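N-(5'-phosphoribosyl)anthranilate isomerase (Thermococcus kodakarensis, PDB 5LHF) catalyses the isomerisation of N-(5-phospho-beta-D-ribosyl)anthranilate to 1-(2-carboxyphenylamino)-1-deoxy-D-ribulose 5-phosphate, the third step of tryptophan synthesis from chorismate. Local coordinates at residues 143-151 with 171-179; 84-94 with 125-133. All blocks are in the same frame, centred on the assembly; numbering follows the deposited sequence.

Contact 1 of 2, residues 143-151 with 171-179; sequences RRHDYRVSA and GEAIRWVKP
Tyr147 sets the edge of its ring against the face of Trp176 in a T-shaped stack. The phenol ring and the six-membered ring of the indole are turned 68° to each other. Tyr147 CB sits squarely over the five-membered ring, 3.8 Å from its centroid, as a CH-pi contact. With chi1 near 180° (-171°), Trp176 swings its indole away from its own backbone N and across to helix 143-156. There the rim of the indole meets two arginines. Its CH2 lies over the middle of the Arg144 guanidinium, 3.6 Å from CZ, and its CZ2 is likewise 3.6 Å from Arg148 CZ. Both guanidinium planes stand steeply to the ring, so neither arginine stacks on it. One face of the Tyr147 ring is covered by Ala173. A water accepts from Tyr147 OH and donates to Glu172 OE1, 2.8 Å from each. Toward the C-terminal end of both segments, Val177 CG2 packs 3.9 Å from Tyr147 CB, and its CG1 reaches Ser150 CB. Leu161 of strand 160-162 touches Ser150, Ala173 and Val177 from the barrel side. The axes of the two helical segments cross at -40° and approach to 9.2 Å. This is the packing of neighbouring outer helices in a TIM barrel.

Contact 2 of 2, residues 84-94 with 125-133; sequences DMHPKAVNRLK and IGQYEVDKI
The start of helix 87-94 faces the turn after helix 114-126, with the CA atoms of Pro87 and Tyr128 5.2 Å apart. Pro87 lies flat on the Tyr128 ring: its CG is 3.5 Å from the ring centroid and 11° off the normal, a CH-pi contact. Val90 CG2 touches the edge of the same ring at CE1. Tyr128 CG is anti to the carbonyl carbon (chi1 -71°), and this sends the phenol out past Pro87 to the loop before the helix. There Tyr128 OH donates to Met85 O over 2.7 Å, tilted from the carbonyl plane. Replacing Tyr128 by an alanine would remove the ring and its hydroxyl, and Met85 O would probably lose this donor while a gap opened beside Pro87 and Val90.

One helical turn beyond Pro87, Asn91 and Lys94 grip Glu129 of the loop at two points, its carboxylate and its backbone O. Asn91 ND2 donates to Glu129 OE1 at 2.8 Å, nearly straight (164°). The bond lies in the amide plane but comes from above the carboxylate plane. Lys94 NZ gives a 2.7 Å bond to Glu129 O and another to Asn91 OD1, which fixes the amide flip. A water joins Asn91 OD1 to Glu129 N. Beside these polar groups Val90 CG1 meets Val130 CG1 at 4.0 Å. Val101 of strand 100-106 touches Lys94 and Val130. His86 ND1 accepts from Lys88 N and so N-caps the helix. The contact joins an outer helix of the TIM barrel to the alpha-beta loop that leads into strand 132-136.

In the fold
From the N terminus the chain first builds strands 5-9, 26-30, 55-59 and 78-81 with the helices between them. Contact 2 then opens at 84-94, on helix 87-97. It closes at 125-133, from the end of helix 114-126 into strand 132-136, with strand 100-106 in between. Strand 132-136 leads on to helix 143-156, where contact 1 opens. Contact 1 closes at 171-179, on helix 170-177, once strand 160-162 has been added. The two loops follow in series and neither nest nor cross. Their centres are about 24 Å apart, with nearest atoms about 8 Å apart. Contact 2 ties helix 87-97 to the loop entering strand 132-136, and contact 1 pairs the helices flanking strand 160-162. Both belong to the same eight-stranded barrel.

Contact 1 of 2, residues 143-151 with 171-179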
loop_
_atom_site.group_PDB
_atom_site.type_symbol
_atom_site.label_atom_id
_atom_site.label_comp_id
_atom_site.label_asym_id
_atom_site.label_seq_id
_atom_site.Cartn_x
_atom_site.Cartn_y
_atom_site.Cartn_z
ATOM N N ARG A 143 -14.022 6.328 10.092
ATOM C CA ARG A 143 -12.578 6.133 10.107
ATOM C C ARG A 143 -12.092 5.676 11.480
ATOM O O ARG A 143 -11.203 4.822 11.577
ATOM C CB ARG A 143 -11.889 7.424 9.676
ATOM C CG ARG A 143 -10.408 7.306 9.515
ATOM C CD ARG A 143 -9.862 8.505 8.761
ATOM N NE ARG A 143 -8.412 8.427 8.707
ATOM C CZ ARG A 143 -7.739 7.759 7.782
ATOM N NH1 ARG A 143 -8.387 7.125 6.799
ATOM N NH2 ARG A 143 -6.416 7.739 7.840
ATOM N N ARG A 144 -12.672 6.223 12.552
ATOM C CA ARG A 144 -12.304 5.774 13.892
ATOM C C ARG A 144 -12.624 4.295 14.077
ATOM O O ARG A 144 -11.844 3.548 14.680
ATOM C CB ARG A 144 -13.014 6.625 14.947
ATOM C CG ARG A 144 -12.338 7.969 15.210
ATOM C CD ARG A 144 -13.120 8.831 16.198
ATOM N NE ARG A 144 -12.974 8.387 17.586
ATOM C CZ ARG A 144 -12.081 8.880 18.439
ATOM N NH1 ARG A 144 -11.245 9.834 18.052
ATOM N NH2 ARG A 144 -12.022 8.417 19.683
ATOM N N HIS A 145 -13.773 3.857 13.560
ATOM C CA HIS A 145 -14.110 2.439 13.562
ATOM C C HIS A 145 -13.077 1.627 12.793
ATOM O O HIS A 145 -12.725 0.510 13.193
ATOM C CB HIS A 145 -15.500 2.251 12.955
ATOM C CG HIS A 145 -15.788 0.854 12.499
ATOM N ND1 HIS A 145 -15.355 0.360 11.286
ATOM C CD2 HIS A 145 -16.490 -0.146 13.083
ATOM C CE1 HIS A 145 -15.763 -0.889 11.152
ATOM N NE2 HIS A 145 -16.455 -1.220 12.228
ATOM N N ASP A 146 -12.598 2.161 11.670
ATOM C CA ASP A 146 -11.615 1.436 10.872
ATOM C C ASP A 146 -10.307 1.256 11.633
ATOM O O ASP A 146 -9.682 0.195 11.551
ATOM C CB ASP A 146 -11.380 2.153 9.544
ATOM C CG ASP A 146 -12.618 2.169 8.657
ATOM O OD1 ASP A 146 -13.644 1.575 9.045
ATOM O OD2 ASP A 146 -12.551 2.770 7.563
ATOM N N TYR A 147 -9.881 2.277 12.384
ATOM C CA TYR A 147 -8.688 2.128 13.219
ATOM C C TYR A 147 -8.878 1.045 14.281
ATOM O O TYR A 147 -7.950 0.281 14.575
ATOM C CB TYR A 147 -8.337 3.453 13.898
ATOM C CG TYR A 147 -7.745 4.541 13.018
ATOM C CD1 TYR A 147 -7.333 4.294 11.713
ATOM C CD2 TYR A 147 -7.606 5.835 13.510
ATOM C CE1 TYR A 147 -6.793 5.321 10.927
ATOM C CE2 TYR A 147 -7.070 6.855 12.735
ATOM C CZ TYR A 147 -6.670 6.600 11.457
ATOM O OH TYR A 147 -6.141 7.637 10.719
ATOM N N ARG A 148 -10.065 0.974 14.888
ATOM C CA ARG A 148 -10.292 -0.042 15.915
ATOM C C ARG A 148 -10.209 -1.445 15.337
ATOM O O ARG A 148 -9.678 -2.360 15.980
ATOM C CB ARG A 148 -11.652 0.166 16.577
ATOM C CG ARG A 148 -11.742 1.409 17.398
ATOM C CD ARG A 148 -13.186 1.741 17.679
ATOM N NE ARG A 148 -13.385 3.159 17.936
ATOM C CZ ARG A 148 -13.097 3.760 19.082
ATOM N NH1 ARG A 148 -12.589 3.071 20.087
ATOM N NH2 ARG A 148 -13.319 5.052 19.219
ATOM N N VAL A 149 -10.750 -1.640 14.131
ATOM C CA VAL A 149 -10.612 -2.926 13.455
ATOM C C VAL A 149 -9.145 -3.214 13.174
ATOM O O VAL A 149 -8.638 -4.305 13.469
ATOM C CB VAL A 149 -11.441 -2.939 12.158
ATOM C CG1 VAL A 149 -11.170 -4.219 11.363
ATOM C CG2 VAL A 149 -12.929 -2.785 12.468
ATOM N N SER A 150 -8.440 -2.232 12.600
ATOM C CA SER A 150 -7.062 -2.451 12.183
ATOM C C SER A 150 -6.171 -2.761 13.374
ATOM O O SER A 150 -5.240 -3.573 13.269
ATOM C CB SER A 150 -6.548 -1.224 11.424
ATOM O OG SER A 150 -7.367 -0.966 10.293
ATOM N N ALA A 151 -6.442 -2.123 14.519
ATOM C CA ALA A 151 -5.632 -2.380 15.702
ATOM C C ALA A 151 -5.715 -3.841 16.126
ATOM O O ALA A 151 -4.717 -4.415 16.576
ATOM C CB ALA A 151 -6.060 -1.458 16.845
ATOM N N GLY A 171 0.359 10.484 13.287
ATOM C CA GLY A 171 0.793 10.164 14.642
ATOM C C GLY A 171 -0.299 9.486 15.440
ATOM O O GLY A 171 -0.054 8.505 16.149
ATOM N N GLU A 172 -1.528 9.979 15.305
ATOM C CA GLU A 172 -2.649 9.350 15.984
ATOM C C GLU A 172 -2.931 7.973 15.396
ATOM O O GLU A 172 -3.193 7.018 16.135
ATOM C CB GLU A 172 -3.879 10.252 15.896
ATOM C CG GLU A 172 -5.092 9.714 16.641
ATOM C CD GLU A 172 -6.403 10.234 16.077
ATOM O OE1 GLU A 172 -6.400 10.731 14.930
ATOM O OE2 GLU A 172 -7.433 10.145 16.780
ATOM N N ALA A 173 -2.861 7.845 14.068
ATOM C CA ALA A 173 -3.082 6.546 13.440
ATOM C C ALA A 173 -2.067 5.512 13.923
ATOM O O ALA A 173 -2.415 4.348 14.155
ATOM C CB ALA A 173 -3.014 6.687 11.917
ATOM N N ILE A 174 -0.806 5.919 14.083
ATOM C CA ILE A 174 0.225 4.968 14.481
ATOM C C ILE A 174 0.009 4.512 15.919
ATOM O O ILE A 174 -0.018 3.313 16.207
ATOM C CB ILE A 174 1.627 5.571 14.278
ATOM C CG1 ILE A 174 1.991 5.560 12.793
ATOM C CG2 ILE A 174 2.667 4.794 15.099
ATOM C CD1 ILE A 174 3.176 6.496 12.397
ATOM N N ARG A 175 -0.121 5.450 16.854
ATOM C CA ARG A 175 -0.203 4.967 18.226
ATOM C C ARG A 175 -1.561 4.357 18.552
ATOM O O ARG A 175 -1.678 3.651 19.564
ATOM C CB ARG A 175 0.188 6.082 19.200
ATOM C CG ARG A 175 1.705 6.366 19.167
ATOM C CD ARG A 175 2.116 7.575 20.012
ATOM N NE ARG A 175 1.750 8.842 19.383
ATOM C CZ ARG A 175 0.628 9.512 19.636
ATOM N NH1 ARG A 175 -0.251 9.044 20.506
ATOM N NH2 ARG A 175 0.381 10.648 19.012
ATOM N N TRP A 176 -2.565 4.551 17.689
ATOM C CA TRP A 176 -3.846 3.864 17.831
ATOM C C TRP A 176 -3.782 2.446 17.271
ATOM O O TRP A 176 -4.188 1.486 17.935
ATOM C CB TRP A 176 -4.940 4.671 17.131
ATOM C CG TRP A 176 -6.348 4.218 17.349
ATOM C CD1 TRP A 176 -6.789 2.949 17.624
ATOM C CD2 TRP A 176 -7.516 5.047 17.315
ATOM N NE1 TRP A 176 -8.159 2.941 17.760
ATOM C CE2 TRP A 176 -8.628 4.216 17.575
ATOM C CE3 TRP A 176 -7.728 6.412 17.088
ATOM C CZ2 TRP A 176 -9.935 4.708 17.609
ATOM C CZ3 TRP A 176 -9.025 6.899 17.122
ATOM C CH2 TRP A 176 -10.111 6.048 17.384
ATOM N N VAL A 177 -3.254 2.293 16.059
ATOM C CA VAL A 177 -3.265 0.986 15.396
ATOM C C VAL A 177 -2.000 0.181 15.690
ATOM O O VAL A 177 -2.044 -1.052 15.694
ATOM C CB VAL A 177 -3.456 1.190 13.886
ATOM C CG1 VAL A 177 -3.361 -0.136 13.111
ATOM C CG2 VAL A 177 -4.788 1.880 13.621
ATOM N N LYS A 178 -0.884 0.862 15.947
ATOM C CA LYS A 178 0.427 0.239 16.111
ATOM C C LYS A 178 0.762 -0.724 14.967
ATOM O O LYS A 178 1.025 -1.908 15.200
ATOM C CB LYS A 178 0.538 -0.458 17.461
ATOM C CG LYS A 178 0.398 0.487 18.645
ATOM C CD LYS A 178 0.581 -0.251 19.953
ATOM C CE LYS A 178 0.711 0.721 21.108
ATOM N NZ LYS A 178 -0.505 1.573 21.233
ATOM N N PRO A 179 0.788 -0.242 13.731
ATOM C CA PRO A 179 1.128 -1.096 12.594
ATOM C C PRO A 179 2.634 -1.282 12.483
ATOM O O PRO A 179 3.428 -0.549 13.082
ATOM C CB PRO A 179 0.586 -0.303 11.398
ATOM C CG PRO A 179 0.831 1.120 11.808
ATOM C CD PRO A 179 0.601 1.164 13.328
HETATM O O HOH W 1 -5.611 9.854 12.416
HETATM O O HOH W 2 -2.494 -3.126 17.573
#

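Contact 2 of 2, residues 84-94 with 125-133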
loop_
_atom_site.group_PDB
_atom_site.type_symbol
_atom_site.label_atom_id
_atom_site.label_comp_id
_atom_site.label_asym_id
_atom_site.label_seq_id
_atom_site.Cartn_x
_atom_site.Cartn_y
_atom_site.Cartn_z
ATOM N N ASP A 84 -9.727 -8.360 -5.272
ATOM C CA ASP A 84 -10.007 -9.655 -4.657
ATOM C C ASP A 84 -9.775 -10.798 -5.635
ATOM O O ASP A 84 -10.572 -11.736 -5.724
ATOM C CB ASP A 84 -11.427 -9.688 -4.092
ATOM C CG ASP A 84 -12.464 -9.167 -5.070
ATOM O OD1 ASP A 84 -12.313 -9.407 -6.284
ATOM O OD2 ASP A 84 -13.431 -8.510 -4.625
ATOM N N MET A 85 -8.691 -10.712 -6.402
ATOM C CA MET A 85 -8.229 -11.835 -7.201
ATOM C C MET A 85 -7.941 -13.029 -6.295
ATOM O O MET A 85 -7.501 -12.875 -5.152
ATOM C CB MET A 85 -6.977 -11.429 -7.981
ATOM C CG MET A 85 -6.428 -12.472 -8.929
ATOM S SD MET A 85 -5.087 -11.769 -9.939
ATOM C CE MET A 85 -4.000 -11.175 -8.645
ATOM N N HIS A 86 -8.192 -14.228 -6.816
ATOM C CA HIS A 86 -8.168 -15.424 -5.982
ATOM C C HIS A 86 -6.759 -15.706 -5.455
ATOM O O HIS A 86 -5.776 -15.488 -6.169
ATOM C CB HIS A 86 -8.674 -16.625 -6.774
ATOM C CG HIS A 86 -9.076 -17.785 -5.921
ATOM N ND1 HIS A 86 -8.157 -18.620 -5.323
ATOM C CD2 HIS A 86 -10.296 -18.250 -5.566
ATOM C CE1 HIS A 86 -8.793 -19.548 -4.632
ATOM N NE2 HIS A 86 -10.092 -19.348 -4.766
ATOM N N PRO A 87 -6.629 -16.203 -4.215
ATOM C CA PRO A 87 -5.293 -16.584 -3.715
ATOM C C PRO A 87 -4.570 -17.545 -4.638
ATOM O O PRO A 87 -3.335 -17.502 -4.749
ATOM C CB PRO A 87 -5.601 -17.235 -2.357
ATOM C CG PRO A 87 -6.889 -16.612 -1.929
ATOM C CD PRO A 87 -7.679 -16.414 -3.201
ATOM N N LYS A 88 -5.319 -18.402 -5.329
ATOM C CA LYS A 88 -4.709 -19.307 -6.284
ATOM C C LYS A 88 -4.064 -18.530 -7.429
ATOM O O LYS A 88 -2.931 -18.825 -7.828
ATOM C CB LYS A 88 -5.771 -20.289 -6.778
ATOM C CG LYS A 88 -5.354 -21.180 -7.903
ATOM C CD LYS A 88 -5.676 -20.610 -9.285
ATOM C CE LYS A 88 -6.131 -21.728 -10.191
ATOM N NZ LYS A 88 -5.115 -22.775 -10.193
ATOM N N ALA A 89 -4.760 -17.511 -7.942
ATOM C CA ALA A 89 -4.179 -16.651 -8.970
ATOM C C ALA A 89 -3.009 -15.835 -8.425
ATOM O O ALA A 89 -1.999 -15.647 -9.115
ATOM C CB ALA A 89 -5.262 -15.744 -9.552
ATOM N N VAL A 90 -3.126 -15.335 -7.190
ATOM C CA VAL A 90 -1.991 -14.681 -6.543
ATOM C C VAL A 90 -0.786 -15.616 -6.500
ATOM O O VAL A 90 0.340 -15.213 -6.810
ATOM C CB VAL A 90 -2.390 -14.198 -5.132
ATOM C CG1 VAL A 90 -1.178 -13.639 -4.393
ATOM C CG2 VAL A 90 -3.460 -13.134 -5.226
ATOM N N ASN A 91 -1.005 -16.883 -6.130
ATOM C CA ASN A 91 0.102 -17.833 -6.054
ATOM C C ASN A 91 0.690 -18.132 -7.424
ATOM O O ASN A 91 1.905 -18.324 -7.550
ATOM C CB ASN A 91 -0.359 -19.124 -5.384
ATOM C CG ASN A 91 -0.351 -19.030 -3.873
ATOM O OD1 ASN A 91 -0.039 -17.983 -3.295
ATOM N ND2 ASN A 91 -0.701 -20.128 -3.220
ATOM N N ARG A 92 -0.151 -18.189 -8.464
ATOM C CA ARG A 92 0.370 -18.425 -9.804
ATOM C C ARG A 92 1.371 -17.350 -10.198
ATOM O O ARG A 92 2.382 -17.641 -10.846
ATOM C CB ARG A 92 -0.775 -18.504 -10.831
ATOM C CG ARG A 92 -1.619 -19.792 -10.781
ATOM C CD ARG A 92 -2.457 -19.979 -12.063
ATOM N NE ARG A 92 -1.615 -19.941 -13.254
ATOM C CZ ARG A 92 -2.044 -19.658 -14.484
ATOM N NH1 ARG A 92 -3.321 -19.375 -14.720
ATOM N NH2 ARG A 92 -1.174 -19.639 -15.482
ATOM N N LEU A 93 1.111 -16.094 -9.814
ATOM C CA LEU A 93 2.033 -15.020 -10.151
ATOM C C LEU A 93 3.378 -15.191 -9.454
ATOM O O LEU A 93 4.425 -14.966 -10.068
ATOM C CB LEU A 93 1.414 -13.673 -9.794
ATOM C CG LEU A 93 0.243 -13.267 -10.686
ATOM C CD1 LEU A 93 -0.488 -12.092 -10.063
ATOM C CD2 LEU A 93 0.781 -12.876 -12.076
ATOM N N LYS A 94 3.369 -15.561 -8.173
ATOM C CA LYS A 94 4.627 -15.731 -7.446
ATOM C C LYS A 94 5.465 -16.859 -8.033
ATOM O O LYS A 94 6.690 -16.739 -8.133
ATOM C CB LYS A 94 4.351 -15.990 -5.964
ATOM C CG LYS A 94 3.644 -14.846 -5.251
ATOM C CD LYS A 94 2.704 -15.383 -4.176
ATOM C CE LYS A 94 3.439 -16.282 -3.199
ATOM N NZ LYS A 94 2.466 -16.958 -2.296
ATOM N N ILE A 125 -8.051 -12.623 5.300
ATOM C CA ILE A 125 -6.597 -12.503 5.220
ATOM C C ILE A 125 -5.929 -13.873 5.279
ATOM O O ILE A 125 -4.960 -14.141 4.555
ATOM C CB ILE A 125 -6.099 -11.565 6.337
ATOM C CG1 ILE A 125 -6.646 -10.157 6.091
ATOM C CG2 ILE A 125 -4.584 -11.574 6.426
ATOM C CD1 ILE A 125 -6.334 -9.153 7.205
ATOM N N GLY A 126 -6.434 -14.764 6.133
ATOM C CA GLY A 126 -5.862 -16.098 6.244
ATOM C C GLY A 126 -5.877 -16.897 4.954
ATOM O O GLY A 126 -5.099 -17.847 4.815
ATOM N N GLN A 127 -6.735 -16.526 4.002
ATOM C CA GLN A 127 -6.832 -17.249 2.735
ATOM C C GLN A 127 -5.641 -17.021 1.815
ATOM O O GLN A 127 -5.478 -17.783 0.851
ATOM C CB GLN A 127 -8.117 -16.851 2.010
ATOM C CG GLN A 127 -9.373 -16.954 2.862
ATOM C CD GLN A 127 -10.637 -16.636 2.077
ATOM O OE1 GLN A 127 -10.587 -16.412 0.869
ATOM N NE2 GLN A 127 -11.776 -16.609 2.764
ATOM N N TYR A 128 -4.814 -16.008 2.078
ATOM C CA TYR A 128 -3.732 -15.629 1.183
ATOM C C TYR A 128 -2.378 -15.991 1.777
ATOM O O TYR A 128 -2.204 -16.049 2.999
ATOM C CB TYR A 128 -3.775 -14.123 0.872
ATOM C CG TYR A 128 -4.920 -13.727 -0.027
ATOM C CD1 TYR A 128 -4.735 -13.596 -1.401
ATOM C CD2 TYR A 128 -6.192 -13.507 0.485
ATOM C CE1 TYR A 128 -5.784 -13.244 -2.235
ATOM C CE2 TYR A 128 -7.251 -13.159 -0.346
ATOM C CZ TYR A 128 -7.037 -13.030 -1.708
ATOM O OH TYR A 128 -8.064 -12.677 -2.549
ATOM N N GLU A 129 -1.420 -16.229 0.890
ATOM C CA GLU A 129 -0.012 -16.383 1.244
ATOM C C GLU A 129 0.735 -15.252 0.549
ATOM O O GLU A 129 1.033 -15.342 -0.646
ATOM C CB GLU A 129 0.526 -17.751 0.828
ATOM C CG GLU A 129 -0.339 -18.934 1.251
ATOM C CD GLU A 129 -0.215 -20.115 0.316
ATOM O OE1 GLU A 129 -1.182 -20.387 -0.427
ATOM O OE2 GLU A 129 0.847 -20.771 0.315
ATOM N N VAL A 130 1.032 -14.178 1.284
ATOM C CA VAL A 130 1.652 -12.993 0.708
ATOM C C VAL A 130 2.735 -12.478 1.643
ATOM O O VAL A 130 2.760 -12.788 2.838
ATOM C CB VAL A 130 0.618 -11.883 0.410
ATOM C CG1 VAL A 130 -0.194 -12.260 -0.819
ATOM C CG2 VAL A 130 -0.305 -11.678 1.604
ATOM N N ASP A 131 3.661 -11.708 1.067
ATOM C CA ASP A 131 4.728 -11.119 1.862
ATOM C C ASP A 131 4.165 -10.108 2.852
ATOM O O ASP A 131 4.602 -10.049 4.007
ATOM C CB ASP A 131 5.765 -10.464 0.942
ATOM C CG ASP A 131 7.029 -10.016 1.686
ATOM O OD1 ASP A 131 7.616 -10.841 2.416
ATOM O OD2 ASP A 131 7.432 -8.835 1.543
ATOM N N LYS A 132 3.181 -9.315 2.427
ATOM C CA LYS A 132 2.750 -8.173 3.221
ATOM C C LYS A 132 1.250 -7.975 3.094
ATOM O O LYS A 132 0.655 -8.238 2.046
ATOM C CB LYS A 132 3.471 -6.879 2.808
ATOM C CG LYS A 132 4.910 -6.758 3.293
ATOM C CD LYS A 132 5.414 -5.323 3.125
ATOM C CE LYS A 132 6.911 -5.184 3.399
ATOM N NZ LYS A 132 7.254 -5.154 4.841
ATOM N N ILE A 133 0.658 -7.482 4.179
ATOM C CA ILE A 133 -0.767 -7.195 4.283
ATOM C C ILE A 133 -0.929 -5.689 4.407
ATOM O O ILE A 133 -0.388 -5.079 5.341
ATOM C CB ILE A 133 -1.393 -7.891 5.503
ATOM C CG1 ILE A 133 -1.336 -9.417 5.366
ATOM C CG2 ILE A 133 -2.809 -7.388 5.753
ATOM C CD1 ILE A 133 -2.136 -9.939 4.235
HETATM O O HOH W 3 -2.059 -16.548 -1.876
HETATM O O HOH W 4 3.513 -18.882 -0.425
#